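Local coordinates for protein nicotinate phosphoribosyltransferase (Vibrio cholerae, PDB 4HL7) that probably catalyses ATP-dependent transfer of phosphoribosyl from phosphoribosyl diphosphate to nicotinate, giving nicotinate mononucleotide on the way to NAD, at residues Glu253-Leu256 with Thr257-Gly261; Phe280-His283 with Leu284-Tyr288. All coordinates share one frame; numbering follows the deposited sequence.

Interaction 1 of 2, residues Glu253-Leu256 with Thr257-Gly261; sequences ERWL and TAFDG
Trp255 and Phe259 form an edge-to-face aromatic pair at the C-terminal end of helix 247-258, a local contact made where the helix gives way to the loop leading to strand 265-267. Phe259 lowers its CE2 corner onto the six-membered ring of the indole, 3.3 Å above its plane and over its centre, with CZ2 of Trp255 lying 3.5 Å from CE2 of Phe259. The two planes meet at 56°, so the pair is tilted rather than squarely T-shaped. The indole reaches this position because its CG stands anti to the backbone N (chi1 -173°), which swings the ring forward along the helix; the chain leaves helical geometry at Phe259, whose CG lies beside its backbone N (chi1 -50°), and the phenyl reaches back to the indole. The same phenyl edge faces the Trp255 carbonyl, CD2 of Phe259 being 3.3 Å from O of Trp255. Behind the rings the helical bonding frays: Thr257 N still donates to Glu253 O at 3.3 Å, but the bonds from Ala258 N to Arg254 O and Trp255 O are weak. Trp255 NE1 is satisfied by Leu263 O, and Ala258 O accepts from Lys86 NZ. Helix 21-33 covers one flank, where Phe33 touches Thr257 and Ala258 and makes a cation-pi contact with Arg254, whose NH1 is hydrogen-bonded to Tyr34 OH; Leu256 instead packs on helix 282-287.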
loop_
_atom_site.group_PDB
_atom_site.type_symbol
_atom_site.label_atom_id
_atom_site.label_comp_id
_atom_site.label_asym_id
_atom_site.label_seq_id
_atom_site.Cartn_x
_atom_site.Cartn_y
_atom_site.Cartn_z
ATOM N N GLU A 253 -2.530 -3.431 -19.456
ATOM C CA GLU A 253 -1.927 -2.923 -20.660
ATOM C C GLU A 253 -1.460 -1.486 -20.502
ATOM O O GLU A 253 -0.388 -1.117 -20.971
ATOM C CB GLU A 253 -2.961 -3.051 -21.818
ATOM C CG GLU A 253 -3.222 -4.534 -22.100
ATOM C CD GLU A 253 -4.314 -4.702 -23.129
ATOM O OE1 GLU A 253 -5.179 -3.837 -23.181
ATOM O OE2 GLU A 253 -4.295 -5.698 -23.856
ATOM N N ARG A 254 -2.273 -0.653 -19.872
ATOM C CA ARG A 254 -1.983 0.776 -19.834
ATOM C C ARG A 254 -0.844 1.090 -18.869
ATOM O O ARG A 254 -0.179 2.091 -19.029
ATOM C CB ARG A 254 -3.218 1.557 -19.433
ATOM C CG ARG A 254 -4.172 1.614 -20.631
ATOM C CD ARG A 254 -4.951 2.901 -20.705
ATOM N NE ARG A 254 -5.035 3.365 -22.102
ATOM C CZ ARG A 254 -5.598 4.505 -22.470
ATOM N NH1 ARG A 254 -6.168 5.278 -21.549
ATOM N NH2 ARG A 254 -5.629 4.859 -23.764
ATOM N N TRP A 255 -0.608 0.245 -17.867
ATOM C CA TRP A 255 0.585 0.462 -17.031
ATOM C C TRP A 255 1.845 0.401 -17.902
ATOM O O TRP A 255 2.767 1.187 -17.767
ATOM C CB TRP A 255 0.674 -0.594 -15.906
ATOM C CG TRP A 255 1.797 -0.307 -14.939
ATOM C CD1 TRP A 255 3.087 -0.853 -14.888
ATOM C CD2 TRP A 255 1.786 0.732 -13.920
ATOM N NE1 TRP A 255 3.832 -0.238 -13.853
ATOM C CE2 TRP A 255 3.064 0.674 -13.224
ATOM C CE3 TRP A 255 0.840 1.653 -13.502
ATOM C CZ2 TRP A 255 3.373 1.541 -12.170
ATOM C CZ3 TRP A 255 1.161 2.493 -12.419
ATOM C CH2 TRP A 255 2.389 2.417 -11.777
ATOM N N LEU A 256 1.886 -0.589 -18.793
ATOM C CA LEU A 256 3.022 -0.778 -19.707
ATOM C C LEU A 256 3.194 0.388 -20.712
ATOM O O LEU A 256 4.300 0.730 -21.070
ATOM C CB LEU A 256 2.845 -2.076 -20.476
ATOM C CG LEU A 256 2.850 -3.326 -19.541
ATOM C CD1 LEU A 256 2.633 -4.599 -20.396
ATOM C CD2 LEU A 256 4.053 -3.495 -18.559
ATOM N N THR A 257 2.102 1.019 -21.123
ATOM C CA THR A 257 2.209 2.126 -22.123
ATOM C C THR A 257 2.382 3.493 -21.461
ATOM O O THR A 257 2.580 4.495 -22.157
ATOM C CB THR A 257 1.046 2.126 -23.097
ATOM O OG1 THR A 257 -0.165 2.106 -22.394
ATOM C CG2 THR A 257 1.104 0.852 -23.980
ATOM N N ALA A 258 2.286 3.513 -20.130
ATOM C CA ALA A 258 2.519 4.739 -19.325
ATOM C C ALA A 258 4.001 5.042 -19.134
ATOM O O ALA A 258 4.352 6.169 -18.854
ATOM C CB ALA A 258 1.836 4.586 -17.981
ATOM N N PHE A 259 4.864 4.028 -19.269
ATOM C CA PHE A 259 6.318 4.155 -18.930
ATOM C C PHE A 259 7.136 3.345 -19.927
ATOM O O PHE A 259 6.656 2.289 -20.380
ATOM C CB PHE A 259 6.629 3.560 -17.548
ATOM C CG PHE A 259 5.709 4.033 -16.407
ATOM C CD1 PHE A 259 6.038 5.166 -15.646
ATOM C CD2 PHE A 259 4.588 3.281 -16.017
ATOM C CE1 PHE A 259 5.200 5.559 -14.567
ATOM C CE2 PHE A 259 3.768 3.642 -14.935
ATOM C CZ PHE A 259 4.063 4.818 -14.219
ATOM N N ASP A 260 8.388 3.754 -20.208
ATOM C CA ASP A 260 9.274 2.859 -21.034
ATOM C C ASP A 260 9.569 1.502 -20.375
ATOM O O ASP A 260 9.526 0.460 -21.027
ATOM C CB ASP A 260 10.627 3.522 -21.311
ATOM C CG ASP A 260 10.514 4.702 -22.231
ATOM O OD1 ASP A 260 9.487 4.785 -22.885
ATOM O OD2 ASP A 260 11.478 5.528 -22.315
ATOM N N GLY A 261 9.918 1.535 -19.081
ATOM C CA GLY A 261 10.470 0.367 -18.415
ATOM C C GLY A 261 10.257 0.339 -16.911
ATOM O O GLY A 261 11.002 -0.344 -16.226
#

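Interaction 2 of 2, residues Phe280-His283 with Leu284-Tyr288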
loop_
_atom_site.group_PDB
_atom_site.type_symbol
_atom_site.label_atom_id
_atom_site.label_comp_id
_atom_site.label_asym_id
_atom_site.label_seq_id
_atom_site.Cartn_x
_atom_site.Cartn_y
_atom_site.Cartn_z
ATOM N N PHE A 280 -4.376 -12.372 -17.757
ATOM C CA PHE A 280 -2.900 -12.230 -17.723
ATOM C C PHE A 280 -2.326 -13.111 -18.824
ATOM O O PHE A 280 -1.785 -14.186 -18.549
ATOM C CB PHE A 280 -2.395 -12.624 -16.330
ATOM C CG PHE A 280 -0.990 -12.094 -15.969
ATOM C CD1 PHE A 280 -0.623 -10.754 -16.165
ATOM C CD2 PHE A 280 -0.071 -12.956 -15.368
ATOM C CE1 PHE A 280 0.651 -10.313 -15.818
ATOM C CE2 PHE A 280 1.210 -12.530 -15.037
ATOM C CZ PHE A 280 1.562 -11.180 -15.223
ATOM N N ASN A 281 -2.510 -12.670 -20.101
ATOM C CA ASN A 281 -2.112 -13.491 -21.225
ATOM C C ASN A 281 -0.573 -13.531 -21.427
ATOM O O ASN A 281 0.221 -12.956 -20.676
ATOM C CB ASN A 281 -2.825 -13.015 -22.489
ATOM C CG ASN A 281 -2.523 -11.585 -22.811
ATOM O OD1 ASN A 281 -1.393 -11.176 -22.776
ATOM N ND2 ASN A 281 -3.567 -10.816 -23.159
ATOM N N ARG A 282 -0.151 -14.252 -22.449
ATOM C CA ARG A 282 1.250 -14.556 -22.573
ATOM C C ARG A 282 2.056 -13.251 -22.767
ATOM O O ARG A 282 3.143 -13.074 -22.162
ATOM C CB ARG A 282 1.473 -15.554 -23.758
ATOM C CG ARG A 282 2.910 -16.080 -23.795
ATOM C CD ARG A 282 3.156 -17.233 -24.795
ATOM N NE ARG A 282 3.310 -16.636 -26.089
ATOM C CZ ARG A 282 4.476 -16.114 -26.502
ATOM N NH1 ARG A 282 4.545 -15.524 -27.695
ATOM N NH2 ARG A 282 5.539 -16.172 -25.681
ATOM N N HIS A 283 1.493 -12.311 -23.533
ATOM C CA HIS A 283 2.216 -11.055 -23.795
ATOM C C HIS A 283 2.348 -10.241 -22.504
ATOM O O HIS A 283 3.453 -9.788 -22.183
ATOM C CB HIS A 283 1.617 -10.311 -24.983
ATOM C CG HIS A 283 1.718 -11.087 -26.332
ATOM N ND1 HIS A 283 0.746 -11.033 -27.272
ATOM C CD2 HIS A 283 2.642 -12.015 -26.788
ATOM C CE1 HIS A 283 1.100 -11.776 -28.327
ATOM N NE2 HIS A 283 2.257 -12.404 -28.027
ATOM N N LEU A 284 1.304 -10.217 -21.669
ATOM C CA LEU A 284 1.334 -9.472 -20.417
ATOM C C LEU A 284 2.215 -10.169 -19.412
ATOM O O LEU A 284 2.959 -9.533 -18.669
ATOM C CB LEU A 284 -0.077 -9.301 -19.847
ATOM C CG LEU A 284 -0.885 -8.260 -20.653
ATOM C CD1 LEU A 284 -2.356 -8.311 -20.250
ATOM C CD2 LEU A 284 -0.321 -6.844 -20.580
ATOM N N ALA A 285 2.115 -11.484 -19.361
ATOM C CA ALA A 285 2.942 -12.290 -18.365
ATOM C C ALA A 285 4.434 -12.210 -18.647
ATOM O O ALA A 285 5.244 -12.287 -17.714
ATOM C CB ALA A 285 2.481 -13.750 -18.326
ATOM N N ASN A 286 4.816 -12.061 -19.915
ATOM C CA ASN A 286 6.210 -11.857 -20.257
ATOM C C ASN A 286 6.665 -10.433 -19.996
ATOM O O ASN A 286 7.738 -10.215 -19.489
ATOM C CB ASN A 286 6.451 -12.210 -21.719
ATOM C CG ASN A 286 6.764 -13.711 -21.891
ATOM O OD1 ASN A 286 7.650 -14.222 -21.253
ATOM N ND2 ASN A 286 6.011 -14.397 -22.746
ATOM N N ALA A 287 5.800 -9.477 -20.252
ATOM C CA ALA A 287 6.223 -8.100 -20.044
ATOM C C ALA A 287 6.308 -7.747 -18.545
ATOM O O ALA A 287 7.202 -7.020 -18.135
ATOM C CB ALA A 287 5.235 -7.155 -20.732
ATOM N N TYR A 288 5.375 -8.255 -17.739
ATOM C CA TYR A 288 5.400 -7.953 -16.303
ATOM C C TYR A 288 6.571 -8.655 -15.585
ATOM O O TYR A 288 6.918 -9.771 -15.904
ATOM C CB TYR A 288 4.052 -8.345 -15.667
ATOM C CG TYR A 288 3.090 -7.197 -15.716
ATOM C CD1 TYR A 288 2.837 -6.446 -14.575
ATOM C CD2 TYR A 288 2.432 -6.877 -16.914
ATOM C CE1 TYR A 288 1.961 -5.365 -14.610
ATOM C CE2 TYR A 288 1.568 -5.766 -16.975
ATOM C CZ TYR A 288 1.384 -5.010 -15.820
ATOM O OH TYR A 288 0.550 -3.912 -15.844
HETATM O O HOH W 1 6.155 -17.416 -23.333
#
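The backbone turns into helix 282-287 at Asn281, the N-cap, and the first helical bond runs from Ala285 N to Asn281 O, short at 2.7 Å and nearly straight at 165°. The Asn281 side chain makes the cap itself: its CG sits between the backbone N and the carbonyl carbon (chi1 59°), which turns OD1 back to accept from Leu284 N at 3.1 Å. OD1 also lies against CG of Leu284. Just ahead of the cap, Phe280 folds its ring under the first turn. CA of Ala285 lies over one face, 3.9 Å from the ring centroid, in a CH-pi contact offset toward the rim, with the Ala285 methyl close to CE2. At the far end of the helix, Tyr288 CB meets the edge of the same ring, 3.8 Å from Phe280 CZ, and the phenyl edge is directed at the face of Tyr288 in an offset edge-to-face pair, planes at 70°. Tyr309 of helix 298-311 packs against both Phe280 and Ala285. On the exposed side, Arg282 bends at chi3, and a water accepts from its NH2 at 2.7 Å and from Asn286 ND2 at 3.1 Å.

Interactions 1 and 2 follow one another along the chain, their centres about 13 Å apart, and touch directly: the end of helix 247-258 lies against helix 282-287. Leu256 is the main bridge. Its CD1 is 3.7 Å from both Leu284 CD2 and Ala287 CB, and its CD2 lies 3.7 Å from Tyr288 CE2. Tyr288 also spans the two: its OH comes within 3.3 Å of Trp255 CB and hydrogen-bonds to Leu252 O one turn earlier. The joint surface is mostly apolar packing, with that one hydrogen bond tying the residue after helix 282-287 to helix 247-258. The two helices precede the neighbouring parallel strands 265-267 and 290-293 of the barrel-like domain.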